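Local atomic coordinates of putative uncharacterized protein (Chaetomium thermophilum, PDB entry 4XRI), a protein that probably carries cargo proteins into the nucleus as an importin-beta transport receptor built of HEAT repeats, and probably binds a small GTPase. Residues A529-L534 / L557-E562; E562-Q567 / L612-S617; V589-V594 / V629-S634; I487-A492 / V538-N543; T40-Y45 / Q86-N91. The protein carries 2 engineered substitutions. One frame throughout, in Å; residues are numbered along the deposited sequence.

Interaction 1 of 5, residues A529-L534 / L557-E562; sequences AAYEVL and LQRLEE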
# COMPACT_ATOMS: atom_id res chain seq x y z
N ALA A 529 15.19 -14.96 -4.14
CA ALA A 529 15.75 -13.68 -4.57
C ALA A 529 16.59 -13.84 -5.84
O ALA A 529 16.54 -13.00 -6.73
CB ALA A 529 16.58 -13.07 -3.47
N ALA A 530 17.34 -14.93 -5.91
CA ALA A 530 18.22 -15.19 -7.04
C ALA A 530 17.43 -15.57 -8.29
O ALA A 530 17.80 -15.21 -9.41
CB ALA A 530 19.22 -16.29 -6.70
N TYR A 531 16.33 -16.30 -8.09
CA TYR A 531 15.44 -16.65 -9.19
C TYR A 531 14.82 -15.39 -9.79
O TYR A 531 14.67 -15.28 -11.00
CB TYR A 531 14.33 -17.60 -8.72
CG TYR A 531 14.68 -19.07 -8.85
CD1 TYR A 531 15.22 -19.58 -10.03
CD2 TYR A 531 14.46 -19.95 -7.80
CE1 TYR A 531 15.54 -20.92 -10.15
CE2 TYR A 531 14.77 -21.29 -7.91
CZ TYR A 531 15.31 -21.77 -9.09
OH TYR A 531 15.62 -23.11 -9.20
N GLU A 532 14.48 -14.43 -8.93
CA GLU A 532 13.94 -13.16 -9.38
C GLU A 532 14.95 -12.42 -10.25
O GLU A 532 14.60 -11.84 -11.28
CB GLU A 532 13.54 -12.28 -8.20
CG GLU A 532 12.68 -11.08 -8.60
CD GLU A 532 12.45 -10.11 -7.45
OE1 GLU A 532 13.10 -10.25 -6.40
OE2 GLU A 532 11.61 -9.20 -7.62
N VAL A 533 16.22 -12.47 -9.84
CA VAL A 533 17.31 -11.88 -10.61
C VAL A 533 17.39 -12.51 -11.99
O VAL A 533 17.46 -11.81 -13.00
CB VAL A 533 18.67 -12.07 -9.90
CG1 VAL A 533 19.78 -11.47 -10.74
CG2 VAL A 533 18.64 -11.42 -8.53
N LEU A 534 17.37 -13.83 -12.02
CA LEU A 534 17.42 -14.59 -13.26
C LEU A 534 16.28 -14.20 -14.19
O LEU A 534 16.46 -14.07 -15.40
CB LEU A 534 17.38 -16.09 -12.97
CG LEU A 534 17.49 -17.03 -14.17
CD1 LEU A 534 18.68 -16.64 -15.03
CD2 LEU A 534 17.59 -18.47 -13.72
N LEU A 557 12.54 -25.98 -16.99
CA LEU A 557 11.52 -27.01 -17.20
C LEU A 557 11.87 -28.30 -16.47
O LEU A 557 11.01 -28.93 -15.85
CB LEU A 557 11.35 -27.28 -18.69
CG LEU A 557 10.31 -26.42 -19.41
CD1 LEU A 557 10.36 -26.67 -20.91
CD2 LEU A 557 8.93 -26.71 -18.86
N GLN A 558 13.14 -28.70 -16.55
CA GLN A 558 13.62 -29.90 -15.88
C GLN A 558 13.45 -29.80 -14.36
O GLN A 558 13.01 -30.75 -13.71
CB GLN A 558 15.09 -30.15 -16.24
CG GLN A 558 15.61 -31.51 -15.84
CD GLN A 558 16.99 -31.79 -16.40
OE1 GLN A 558 17.52 -31.02 -17.21
NE2 GLN A 558 17.59 -32.89 -15.97
N ARG A 559 13.78 -28.63 -13.82
CA ARG A 559 13.64 -28.37 -12.38
C ARG A 559 12.18 -28.36 -11.96
O ARG A 559 11.83 -28.85 -10.88
CB ARG A 559 14.31 -27.05 -12.01
CG ARG A 559 15.83 -27.07 -12.09
CD ARG A 559 16.44 -25.81 -11.51
NE ARG A 559 17.89 -25.82 -11.62
CZ ARG A 559 18.70 -24.88 -11.13
NH1 ARG A 559 18.19 -23.85 -10.47
NH2 ARG A 559 20.01 -24.98 -11.29
N LEU A 560 11.32 -27.79 -12.80
CA LEU A 560 9.88 -27.78 -12.56
C LEU A 560 9.33 -29.20 -12.49
O LEU A 560 8.55 -29.54 -11.60
CB LEU A 560 9.16 -26.98 -13.64
CG LEU A 560 8.86 -25.52 -13.33
CD1 LEU A 560 8.28 -24.82 -14.55
CD2 LEU A 560 7.90 -25.43 -12.16
N GLU A 561 9.74 -30.03 -13.44
CA GLU A 561 9.35 -31.43 -13.48
C GLU A 561 9.79 -32.18 -12.23
O GLU A 561 9.09 -33.06 -11.73
CB GLU A 561 9.92 -32.12 -14.73
CG GLU A 561 9.29 -31.65 -16.03
CD GLU A 561 10.09 -32.05 -17.25
OE1 GLU A 561 11.23 -32.54 -17.08
OE2 GLU A 561 9.59 -31.88 -18.38
N GLU A 562 10.96 -31.81 -11.71
CA GLU A 562 11.52 -32.47 -10.54
C GLU A 562 10.80 -32.12 -9.24
O GLU A 562 10.95 -32.81 -8.23
CB GLU A 562 13.01 -32.14 -10.42
CG GLU A 562 13.88 -32.92 -11.39
CD GLU A 562 15.30 -32.39 -11.49
OE1 GLU A 562 15.60 -31.37 -10.84
OE2 GLU A 562 16.11 -32.99 -12.23
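The CA atoms of Y531 on helix 524-539 and R559 on helix 546-567 are 12.3 Å apart, a distance bridged by their long side chains. R559 starts with CG anti to its carbonyl carbon (chi1 -70°) and runs fully extended from CG to NE, which carries the guanidinium out to the phenol. There NH1 of R559 donates to OH of Y531 at 3.0 Å, the N-H...O angle being 149°. The oxygen sits at the guanidinium edge, close to its plane, while ring and guanidinium planes stand 75° apart; this is a meeting of polar ends rather than a stack. Beyond the two segments, NH1 bonds T517 OG1 and NH2 bonds the backbone O of L514, and the Y531 ring rests on S585, L586 and V589 of helix 573-597. With its guanidinium shared among a phenol, a hydroxyl and a carbonyl, R559 ties successive helices of the HEAT array together through neutral oxygens.

Interaction 2 of 5, residues E562-Q567 / L612-S617; sequences ETLPLQ and LLQILS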
# COMPACT_ATOMS: atom_id res chain seq x y z
N GLU A 562 10.96 -31.81 -11.71
CA GLU A 562 11.52 -32.47 -10.54
C GLU A 562 10.80 -32.12 -9.24
O GLU A 562 10.95 -32.81 -8.23
CB GLU A 562 13.01 -32.14 -10.42
CG GLU A 562 13.88 -32.92 -11.39
CD GLU A 562 15.30 -32.39 -11.49
OE1 GLU A 562 15.60 -31.37 -10.84
OE2 GLU A 562 16.11 -32.99 -12.23
N THR A 563 10.00 -31.05 -9.26
CA THR A 563 9.23 -30.66 -8.07
C THR A 563 8.01 -31.54 -7.87
O THR A 563 7.41 -31.56 -6.79
CB THR A 563 8.76 -29.19 -8.14
OG1 THR A 563 7.79 -29.04 -9.19
CG2 THR A 563 9.93 -28.25 -8.39
N LEU A 564 7.62 -32.27 -8.92
CA LEU A 564 6.44 -33.12 -8.85
C LEU A 564 6.63 -34.30 -7.89
O LEU A 564 5.78 -34.54 -7.04
CB LEU A 564 6.05 -33.62 -10.25
CG LEU A 564 5.42 -32.59 -11.18
CD1 LEU A 564 5.00 -33.24 -12.49
CD2 LEU A 564 4.23 -31.92 -10.51
N PRO A 565 7.74 -35.06 -8.02
CA PRO A 565 7.92 -36.07 -6.97
C PRO A 565 8.31 -35.47 -5.63
O PRO A 565 8.11 -36.10 -4.59
CB PRO A 565 9.04 -36.96 -7.53
CG PRO A 565 9.79 -36.08 -8.47
CD PRO A 565 8.76 -35.19 -9.08
N LEU A 566 8.86 -34.26 -5.64
CA LEU A 566 9.17 -33.53 -4.41
C LEU A 566 7.90 -33.24 -3.62
O LEU A 566 7.88 -33.37 -2.40
CB LEU A 566 9.92 -32.23 -4.72
CG LEU A 566 11.43 -32.20 -4.48
CD1 LEU A 566 12.12 -33.34 -5.20
CD2 LEU A 566 12.00 -30.86 -4.92
N GLN A 567 6.86 -32.84 -4.34
CA GLN A 567 5.53 -32.61 -3.78
C GLN A 567 5.07 -33.79 -2.93
O GLN A 567 4.44 -33.61 -1.89
CB GLN A 567 4.54 -32.33 -4.91
CG GLN A 567 3.08 -32.45 -4.52
CD GLN A 567 2.64 -31.34 -3.58
OE1 GLN A 567 2.26 -31.60 -2.44
NE2 GLN A 567 2.67 -30.11 -4.07
N LEU A 612 2.98 -27.98 -16.33
CA LEU A 612 2.19 -26.92 -15.70
C LEU A 612 0.82 -27.42 -15.28
O LEU A 612 0.31 -27.05 -14.22
CB LEU A 612 2.05 -25.72 -16.64
CG LEU A 612 3.29 -24.83 -16.79
CD1 LEU A 612 2.95 -23.59 -17.60
CD2 LEU A 612 3.87 -24.46 -15.43
N LEU A 613 0.21 -28.26 -16.12
CA LEU A 613 -1.10 -28.81 -15.80
C LEU A 613 -0.99 -29.86 -14.69
O LEU A 613 -1.88 -29.99 -13.85
CB LEU A 613 -1.76 -29.42 -17.04
CG LEU A 613 -2.24 -28.41 -18.08
CD1 LEU A 613 -3.05 -29.10 -19.17
CD2 LEU A 613 -3.04 -27.30 -17.43
N GLN A 614 0.11 -30.61 -14.71
CA GLN A 614 0.37 -31.60 -13.67
C GLN A 614 0.55 -30.93 -12.31
O GLN A 614 0.15 -31.48 -11.28
CB GLN A 614 1.61 -32.43 -14.01
CG GLN A 614 1.34 -33.57 -14.97
CD GLN A 614 2.59 -34.33 -15.35
OE1 GLN A 614 3.68 -33.76 -15.42
NE2 GLN A 614 2.45 -35.63 -15.60
N ILE A 615 1.15 -29.75 -12.31
CA ILE A 615 1.34 -28.98 -11.09
C ILE A 615 -0.00 -28.46 -10.58
O ILE A 615 -0.27 -28.48 -9.38
CB ILE A 615 2.32 -27.81 -11.30
CG1 ILE A 615 3.74 -28.35 -11.49
CG2 ILE A 615 2.29 -26.86 -10.12
CD1 ILE A 615 4.76 -27.28 -11.81
N LEU A 616 -0.85 -28.02 -11.50
CA LEU A 616 -2.19 -27.55 -11.16
C LEU A 616 -3.03 -28.62 -10.47
O LEU A 616 -3.75 -28.34 -9.51
CB LEU A 616 -2.93 -27.06 -12.41
CG LEU A 616 -2.61 -25.66 -12.94
CD1 LEU A 616 -3.56 -25.30 -14.08
CD2 LEU A 616 -2.69 -24.63 -11.82
N SER A 617 -2.93 -29.85 -10.96
CA SER A 617 -3.74 -30.95 -10.45
C SER A 617 -3.39 -31.32 -9.01
O SER A 617 -4.15 -32.02 -8.34
CB SER A 617 -3.59 -32.19 -11.34
OG SER A 617 -2.27 -32.69 -11.30
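Q614 is the first residue of 612-617 to touch 562-567: its side chain, extended beyond CG, lies across L564 at about a right angle. OE1 of Q614 comes to 3.3 Å from CD1 of L564, and CB of Q614 is 3.8 Å from the same methyl, so one leucine branch meets both the base and the amide end of the glutamine. I615 follows and takes the other branch, its CG1 standing 3.7 Å from CD2 of L564. The CA-CB bond of I615 does not aim at the neighbouring helix; CG1, beside the backbone N (chi1 -71°), brings the chain nearer. In the HEAT array these short segments of helices 546-567 and 605-616 run 16° apart with axes 10.4 Å from each other, the first weakly bonded and kinked at L564-P565. CD1 of I615 reaches on to T563, 4.4 Å from its OG1, a hydroxyl hydrogen-bonded to L560 O and Q583 NE2. At the end of the segment, S617 OG donates to Q614 O at 2.7 Å, from above the carbonyl plane.

Interaction 3 of 5, residues V589-V594 / V629-S634; sequences VLQATV and VFAAIS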
# COMPACT_ATOMS: atom_id res chain seq x y z
N VAL A 589 10.50 -17.58 -13.74
CA VAL A 589 11.60 -17.64 -14.69
C VAL A 589 11.13 -18.21 -16.02
O VAL A 589 11.46 -17.68 -17.09
CB VAL A 589 12.78 -18.49 -14.17
CG1 VAL A 589 13.88 -18.54 -15.20
CG2 VAL A 589 13.30 -17.92 -12.86
N LEU A 590 10.37 -19.30 -15.96
CA LEU A 590 9.81 -19.91 -17.15
C LEU A 590 9.00 -18.90 -17.95
O LEU A 590 9.17 -18.77 -19.17
CB LEU A 590 8.93 -21.12 -16.79
CG LEU A 590 8.23 -21.76 -17.99
CD1 LEU A 590 9.25 -22.35 -18.95
CD2 LEU A 590 7.22 -22.82 -17.55
N GLN A 591 8.13 -18.17 -17.25
CA GLN A 591 7.33 -17.11 -17.85
C GLN A 591 8.20 -16.09 -18.58
O GLN A 591 7.85 -15.64 -19.67
CB GLN A 591 6.49 -16.42 -16.77
CG GLN A 591 5.58 -15.31 -17.29
CD GLN A 591 4.90 -14.55 -16.17
OE1 GLN A 591 4.81 -15.04 -15.04
NE2 GLN A 591 4.42 -13.35 -16.47
N ALA A 592 9.33 -15.75 -17.97
CA ALA A 592 10.26 -14.79 -18.55
C ALA A 592 10.84 -15.29 -19.87
O ALA A 592 10.91 -14.55 -20.85
CB ALA A 592 11.38 -14.48 -17.57
N THR A 593 11.25 -16.56 -19.89
CA THR A 593 11.82 -17.16 -21.08
C THR A 593 10.78 -17.29 -22.19
O THR A 593 11.09 -17.12 -23.37
CB THR A 593 12.43 -18.55 -20.80
OG1 THR A 593 11.40 -19.43 -20.32
CG2 THR A 593 13.54 -18.45 -19.77
N VAL A 594 9.55 -17.59 -21.81
CA VAL A 594 8.46 -17.72 -22.78
C VAL A 594 8.20 -16.39 -23.47
O VAL A 594 8.18 -16.32 -24.70
CB VAL A 594 7.16 -18.22 -22.12
CG1 VAL A 594 6.01 -18.14 -23.11
CG2 VAL A 594 7.32 -19.65 -21.60
N VAL A 629 1.42 -20.46 -12.26
CA VAL A 629 1.20 -21.36 -13.38
C VAL A 629 0.35 -20.69 -14.46
O VAL A 629 0.67 -20.76 -15.65
CB VAL A 629 0.51 -22.67 -12.93
CG1 VAL A 629 0.06 -23.48 -14.14
CG2 VAL A 629 1.44 -23.48 -12.04
N PHE A 630 -0.72 -20.04 -14.03
CA PHE A 630 -1.62 -19.34 -14.95
C PHE A 630 -0.91 -18.22 -15.70
O PHE A 630 -1.14 -18.01 -16.90
CB PHE A 630 -2.83 -18.78 -14.20
CG PHE A 630 -4.00 -19.73 -14.14
CD1 PHE A 630 -3.85 -21.02 -13.65
CD2 PHE A 630 -5.25 -19.33 -14.58
CE1 PHE A 630 -4.92 -21.89 -13.61
CE2 PHE A 630 -6.32 -20.19 -14.54
CZ PHE A 630 -6.16 -21.47 -14.05
N ALA A 631 -0.02 -17.52 -15.00
CA ALA A 631 0.75 -16.44 -15.59
C ALA A 631 1.68 -16.97 -16.68
O ALA A 631 1.85 -16.34 -17.72
CB ALA A 631 1.54 -15.71 -14.52
N ALA A 632 2.26 -18.13 -16.42
CA ALA A 632 3.15 -18.78 -17.38
C ALA A 632 2.36 -19.29 -18.59
O ALA A 632 2.83 -19.19 -19.72
CB ALA A 632 3.89 -19.92 -16.71
N ILE A 633 1.17 -19.83 -18.33
CA ILE A 633 0.31 -20.32 -19.40
C ILE A 633 -0.16 -19.17 -20.29
O ILE A 633 -0.20 -19.29 -21.52
CB ILE A 633 -0.90 -21.09 -18.84
CG1 ILE A 633 -0.44 -22.38 -18.17
CG2 ILE A 633 -1.90 -21.41 -19.95
CD1 ILE A 633 -1.55 -23.13 -17.47
N SER A 634 -0.52 -18.06 -19.65
CA SER A 634 -0.92 -16.85 -20.36
C SER A 634 0.19 -16.40 -21.31
O SER A 634 -0.07 -16.01 -22.45
CB SER A 634 -1.25 -15.73 -19.38
OG SER A 634 -1.40 -14.49 -20.05
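Q591 lies over the A631-A632 step of the facing helix, its aliphatic base against one alanine and its amide against the other. CB of Q591 is 4.1 Å from CA of A632, and the CA atoms of Q591 and A632, 4.5 Å apart, are the nearest across the segments. CG of Q591 is anti to the backbone N (chi1 -179°) and the chain stays extended beyond it, so the side chain runs along A631. At its end OE1 meets CB of A631 at 3.4 Å, a contact with a methyl, while NE2 hydrogen-bonds Q595 OE1 one turn further along helix 573-597. Segments 589-594 and 629-634, of helices 573-597 and 625-640, run nearly parallel, 9° apart with axes 8.7 Å from each other, a spacing consistent with the small alanines on one side. Such side-by-side, same-direction helices are what stacking of helical hairpins produces in a HEAT solenoid; helix 605-616 comes between the two in sequence and packs on V629 and I633 of the second. L590 adds an apolar touch, CD2 to CB of A632 at 4.5 Å, and it also rests on L560 of helix 546-567. Its carbonyl O accepts from two donors, V594 N and T593 OG1, the hydroxyl at 2.6 Å and tilted 20° from the carbonyl plane.

Interaction 4 of 5, residues I487-A492 / V538-N543; sequences IAERFA and VQNAAN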
# COMPACT_ATOMS: atom_id res chain seq x y z
N ILE A 487 20.71 -3.30 -12.28
CA ILE A 487 21.67 -3.29 -13.38
C ILE A 487 21.10 -3.91 -14.65
O ILE A 487 21.24 -3.36 -15.74
CB ILE A 487 22.95 -4.04 -12.98
CG1 ILE A 487 23.68 -3.28 -11.88
CG2 ILE A 487 23.85 -4.25 -14.19
CD1 ILE A 487 24.72 -4.11 -11.18
N ALA A 488 20.45 -5.06 -14.50
CA ALA A 488 19.81 -5.74 -15.62
C ALA A 488 18.74 -4.85 -16.25
O ALA A 488 18.57 -4.84 -17.47
CB ALA A 488 19.21 -7.06 -15.17
N GLU A 489 18.02 -4.12 -15.41
CA GLU A 489 16.98 -3.21 -15.88
C GLU A 489 17.56 -1.99 -16.60
O GLU A 489 17.00 -1.53 -17.60
CB GLU A 489 16.10 -2.74 -14.71
CG GLU A 489 15.18 -3.81 -14.16
CD GLU A 489 14.48 -3.38 -12.88
OE1 GLU A 489 14.68 -2.21 -12.47
OE2 GLU A 489 13.75 -4.20 -12.29
N ARG A 490 18.67 -1.48 -16.09
CA ARG A 490 19.25 -0.24 -16.60
C ARG A 490 20.16 -0.44 -17.81
O ARG A 490 20.35 0.48 -18.61
CB ARG A 490 20.04 0.46 -15.49
CG ARG A 490 19.19 0.88 -14.30
CD ARG A 490 18.15 1.91 -14.69
NE ARG A 490 17.11 2.04 -13.67
CZ ARG A 490 16.14 2.95 -13.71
NH1 ARG A 490 16.08 3.82 -14.70
NH2 ARG A 490 15.23 2.99 -12.74
N PHE A 491 20.73 -1.63 -17.95
CA PHE A 491 21.61 -1.93 -19.08
C PHE A 491 20.97 -2.91 -20.04
O PHE A 491 21.61 -3.86 -20.51
CB PHE A 491 22.95 -2.48 -18.58
CG PHE A 491 23.76 -1.49 -17.79
CD1 PHE A 491 24.72 -0.70 -18.41
CD2 PHE A 491 23.56 -1.35 -16.43
CE1 PHE A 491 25.46 0.21 -17.68
CE2 PHE A 491 24.30 -0.44 -15.69
CZ PHE A 491 25.26 0.34 -16.32
N ALA A 492 19.69 -2.68 -20.34
CA ALA A 492 18.90 -3.61 -21.14
C ALA A 492 19.09 -3.38 -22.64
O ALA A 492 18.85 -4.28 -23.45
CB ALA A 492 17.43 -3.49 -20.78
N VAL A 538 16.63 -12.33 -17.91
CA VAL A 538 15.99 -12.88 -19.10
C VAL A 538 15.12 -11.84 -19.79
O VAL A 538 15.20 -11.67 -21.01
CB VAL A 538 15.12 -14.11 -18.75
CG1 VAL A 538 14.20 -14.46 -19.92
CG2 VAL A 538 16.00 -15.28 -18.38
N GLN A 539 14.29 -11.16 -19.01
CA GLN A 539 13.39 -10.13 -19.53
C GLN A 539 14.14 -9.09 -20.36
O GLN A 539 13.66 -8.64 -21.40
CB GLN A 539 12.65 -9.43 -18.39
CG GLN A 539 11.67 -10.31 -17.62
CD GLN A 539 11.02 -9.58 -16.47
OE1 GLN A 539 11.08 -8.35 -16.38
NE2 GLN A 539 10.39 -10.33 -15.57
N ASN A 540 15.33 -8.71 -19.89
CA ASN A 540 16.11 -7.65 -20.51
C ASN A 540 17.23 -8.15 -21.42
O ASN A 540 18.13 -7.40 -21.78
CB ASN A 540 16.70 -6.75 -19.43
CG ASN A 540 15.64 -6.06 -18.59
OD1 ASN A 540 15.13 -5.01 -18.96
ND2 ASN A 540 15.30 -6.67 -17.46
N ALA A 541 17.17 -9.43 -21.78
CA ALA A 541 18.22 -10.03 -22.60
C ALA A 541 18.12 -9.57 -24.05
O ALA A 541 17.03 -9.31 -24.55
CB ALA A 541 18.14 -11.55 -22.51
N ALA A 542 19.27 -9.48 -24.71
CA ALA A 542 19.30 -9.10 -26.12
C ALA A 542 19.27 -10.33 -27.01
O ALA A 542 19.41 -11.46 -26.53
CB ALA A 542 20.52 -8.26 -26.41
N ASN A 543 19.09 -10.11 -28.31
CA ASN A 543 18.87 -11.19 -29.27
C ASN A 543 20.02 -12.18 -29.39
O ASN A 543 19.80 -13.36 -29.69
CB ASN A 543 18.56 -10.60 -30.64
CG ASN A 543 17.27 -9.81 -30.66
OD1 ASN A 543 16.33 -10.13 -29.92
ND2 ASN A 543 17.21 -8.78 -31.49
O HOH W 1 20.13 -6.57 -19.30
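Two helix ends of the HEAT array meet here: helix 477-490 gives way to a turn at F491, helix 524-539 at N540, and the asparagine packs into the first of these turns. CB of N540 lies 3.3 Å from the backbone O of A488, and CB of A492 approaches N540 OD1 at 3.3 Å. The methyl of A492 also stands 3.6 Å from N540 CB, so the asparagine side chain packs against both the last helical turn and A492 beyond it. With CG on the side of the backbone N (chi1 -62°), the amide of N540 lies alongside A488 and A492 while ND2 turns back to bond V536 O in its own helix. E489 touches the outer margin, its CA 4.0 Å from N540 OD1. A water bridges the two backbones: it donates to A488 O at 3.0 Å and to N540 O at 3.3 Å, though other acceptors compete for its two protons, so both bonds need not hold at once. Further on, A541 O and N543 OD1 both accept from R596 NH2 on helix 573-597. No direct hydrogen bond joins the two segments; van der Waals contact and the shared water do so, and the carbonyl of A488, near a helix C-terminus, meets the CB and CG of N540 and the water.

Interaction 5 of 5, residues T40-Y45 / Q86-N91; sequences TNFSQY and QAKWLN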
# COMPACT_ATOMS: atom_id res chain seq x y z
N THR A 40 -26.75 -14.62 27.13
CA THR A 40 -27.83 -15.06 28.01
C THR A 40 -28.46 -13.88 28.77
O THR A 40 -29.68 -13.80 28.88
CB THR A 40 -27.33 -16.14 29.01
OG1 THR A 40 -28.42 -16.54 29.85
CG2 THR A 40 -26.18 -15.63 29.87
N ASN A 41 -27.63 -12.98 29.28
CA ASN A 41 -28.13 -11.79 29.97
C ASN A 41 -27.12 -10.66 29.81
O ASN A 41 -26.18 -10.54 30.59
CB ASN A 41 -28.40 -12.07 31.45
CG ASN A 41 -29.18 -10.96 32.14
OD1 ASN A 41 -29.17 -9.81 31.70
ND2 ASN A 41 -29.87 -11.31 33.22
N PHE A 42 -27.33 -9.84 28.79
CA PHE A 42 -26.38 -8.80 28.43
C PHE A 42 -26.20 -7.77 29.54
O PHE A 42 -25.08 -7.35 29.82
CB PHE A 42 -26.83 -8.10 27.14
CG PHE A 42 -25.85 -7.09 26.63
CD1 PHE A 42 -24.62 -7.48 26.14
CD2 PHE A 42 -26.17 -5.74 26.63
CE1 PHE A 42 -23.71 -6.55 25.67
CE2 PHE A 42 -25.27 -4.80 26.16
CZ PHE A 42 -24.04 -5.20 25.68
N SER A 43 -27.30 -7.38 30.18
CA SER A 43 -27.26 -6.40 31.25
C SER A 43 -26.45 -6.90 32.45
O SER A 43 -25.62 -6.18 33.00
CB SER A 43 -28.67 -6.03 31.70
OG SER A 43 -29.36 -5.35 30.67
N GLN A 44 -26.69 -8.15 32.83
CA GLN A 44 -25.98 -8.75 33.96
C GLN A 44 -24.50 -8.92 33.64
O GLN A 44 -23.65 -8.81 34.52
CB GLN A 44 -26.60 -10.10 34.33
CG GLN A 44 -26.52 -10.43 35.81
CD GLN A 44 -27.30 -9.45 36.67
OE1 GLN A 44 -28.23 -8.79 36.20
NE2 GLN A 44 -26.93 -9.36 37.94
N TYR A 45 -24.22 -9.18 32.37
CA TYR A 45 -22.85 -9.26 31.86
C TYR A 45 -22.15 -7.92 32.06
O TYR A 45 -21.00 -7.87 32.52
CB TYR A 45 -22.85 -9.66 30.39
CG TYR A 45 -21.49 -9.74 29.73
CD1 TYR A 45 -20.56 -10.69 30.12
CD2 TYR A 45 -21.16 -8.88 28.68
CE1 TYR A 45 -19.32 -10.77 29.51
CE2 TYR A 45 -19.92 -8.96 28.07
CZ TYR A 45 -19.01 -9.90 28.48
OH TYR A 45 -17.78 -9.98 27.87
N GLN A 86 -23.48 -1.19 19.53
CA GLN A 86 -23.93 0.07 20.09
C GLN A 86 -25.42 -0.04 20.33
O GLN A 86 -25.93 0.41 21.34
CB GLN A 86 -23.66 1.23 19.13
CG GLN A 86 -22.18 1.51 18.94
CD GLN A 86 -21.90 2.62 17.93
OE1 GLN A 86 -22.71 2.88 17.05
NE2 GLN A 86 -20.76 3.27 18.07
N ALA A 87 -26.11 -0.64 19.37
CA ALA A 87 -27.55 -0.84 19.47
C ALA A 87 -27.88 -1.66 20.71
O ALA A 87 -28.94 -1.48 21.32
CB ALA A 87 -28.08 -1.53 18.23
N LYS A 88 -26.97 -2.55 21.09
CA LYS A 88 -27.14 -3.37 22.28
C LYS A 88 -27.12 -2.51 23.54
O LYS A 88 -27.87 -2.77 24.49
CB LYS A 88 -26.05 -4.45 22.37
CG LYS A 88 -26.09 -5.47 21.23
CD LYS A 88 -25.11 -6.61 21.48
CE LYS A 88 -25.52 -7.43 22.70
NZ LYS A 88 -24.56 -8.54 22.96
N TRP A 89 -26.28 -1.48 23.56
CA TRP A 89 -26.23 -0.57 24.70
C TRP A 89 -27.51 0.25 24.77
O TRP A 89 -28.08 0.45 25.84
CB TRP A 89 -25.02 0.36 24.62
CG TRP A 89 -25.04 1.42 25.68
CD1 TRP A 89 -25.55 2.69 25.58
CD2 TRP A 89 -24.53 1.31 27.02
NE1 TRP A 89 -25.39 3.37 26.76
CE2 TRP A 89 -24.76 2.55 27.66
CE3 TRP A 89 -23.89 0.29 27.73
CZ2 TRP A 89 -24.38 2.78 28.98
CZ3 TRP A 89 -23.52 0.53 29.04
CH2 TRP A 89 -23.76 1.77 29.65
N LEU A 90 -27.95 0.73 23.61
CA LEU A 90 -29.13 1.59 23.54
C LEU A 90 -30.43 0.86 23.84
O LEU A 90 -31.26 1.35 24.60
CB LEU A 90 -29.21 2.24 22.15
CG LEU A 90 -28.29 3.43 21.88
CD1 LEU A 90 -28.50 3.95 20.46
CD2 LEU A 90 -28.53 4.53 22.90
N ASN A 91 -30.62 -0.32 23.25
CA ASN A 91 -31.94 -0.96 23.26
C ASN A 91 -32.05 -2.30 23.98
O ASN A 91 -33.14 -2.86 24.07
CB ASN A 91 -32.42 -1.13 21.82
CG ASN A 91 -32.76 0.18 21.16
OD1 ASN A 91 -33.39 1.05 21.76
ND2 ASN A 91 -32.35 0.34 19.90
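K88 on helix 79-91 reaches over F42, near the start of helix 42-54, with its side chain bent across the ring. CB of K88 comes first, 3.9 Å from both CE2 and CZ of F42. The chain then bends at chi3 (65°), which brings CE over one face, 3.7 Å from the ring centroid and 20° off the normal: a CH-pi contact, with CE offset toward the rim. At the tip, NZ of K88 lies 3.4 Å from CD1 of F42 and 3.5 Å from CE1, close to the same border of the ring. The phenylalanine is placed for this by CG anti to the backbone N (chi1 -175°), which sends the ring toward the lysine. On its other border, CE2 of F42 meets the backbone, 3.7 Å from K88 O and 4.3 Å from W89 N. The CA-CB bond of W89 points away from 40-45, and its NE1 bonds E131 OE2 on helix 114-131. F42 also touches A73 in the loop before helix 79-91. Just ahead of F42, N41 is the N-cap of helix 42-54, its OD1 accepting from Q44 N. The contact therefore joins a capped helix start to the C-terminal turns of a later helix, within the all-helical importin-beta N-terminal domain that opens the superhelix of these transport receptors.

Interactions 1 to 4 cluster within the importin beta-1-like TPR repeat region, their centres about 12 to 30 Å apart, whereas interaction 5 lies in the N-terminal domain, its centre about 54 to 65 Å from theirs, and makes no contact with them. Interactions 1 and 2 share helix 546-567 and residue E562; interactions 1 and 4 share helix 524-539. Along the chain interaction 5 comes first, interactions 4 and 1 alternate their segments, and so do 2 and 3. Direct packing links 1, 2 and 3 to one another, as in L560 CD2 to I615 CD1 at 3.7 Å, while V538 of interaction 4 packs on A592 of interaction 3. Neighbouring helices are thus joined step by step, consistent with a solenoid known for flexibility.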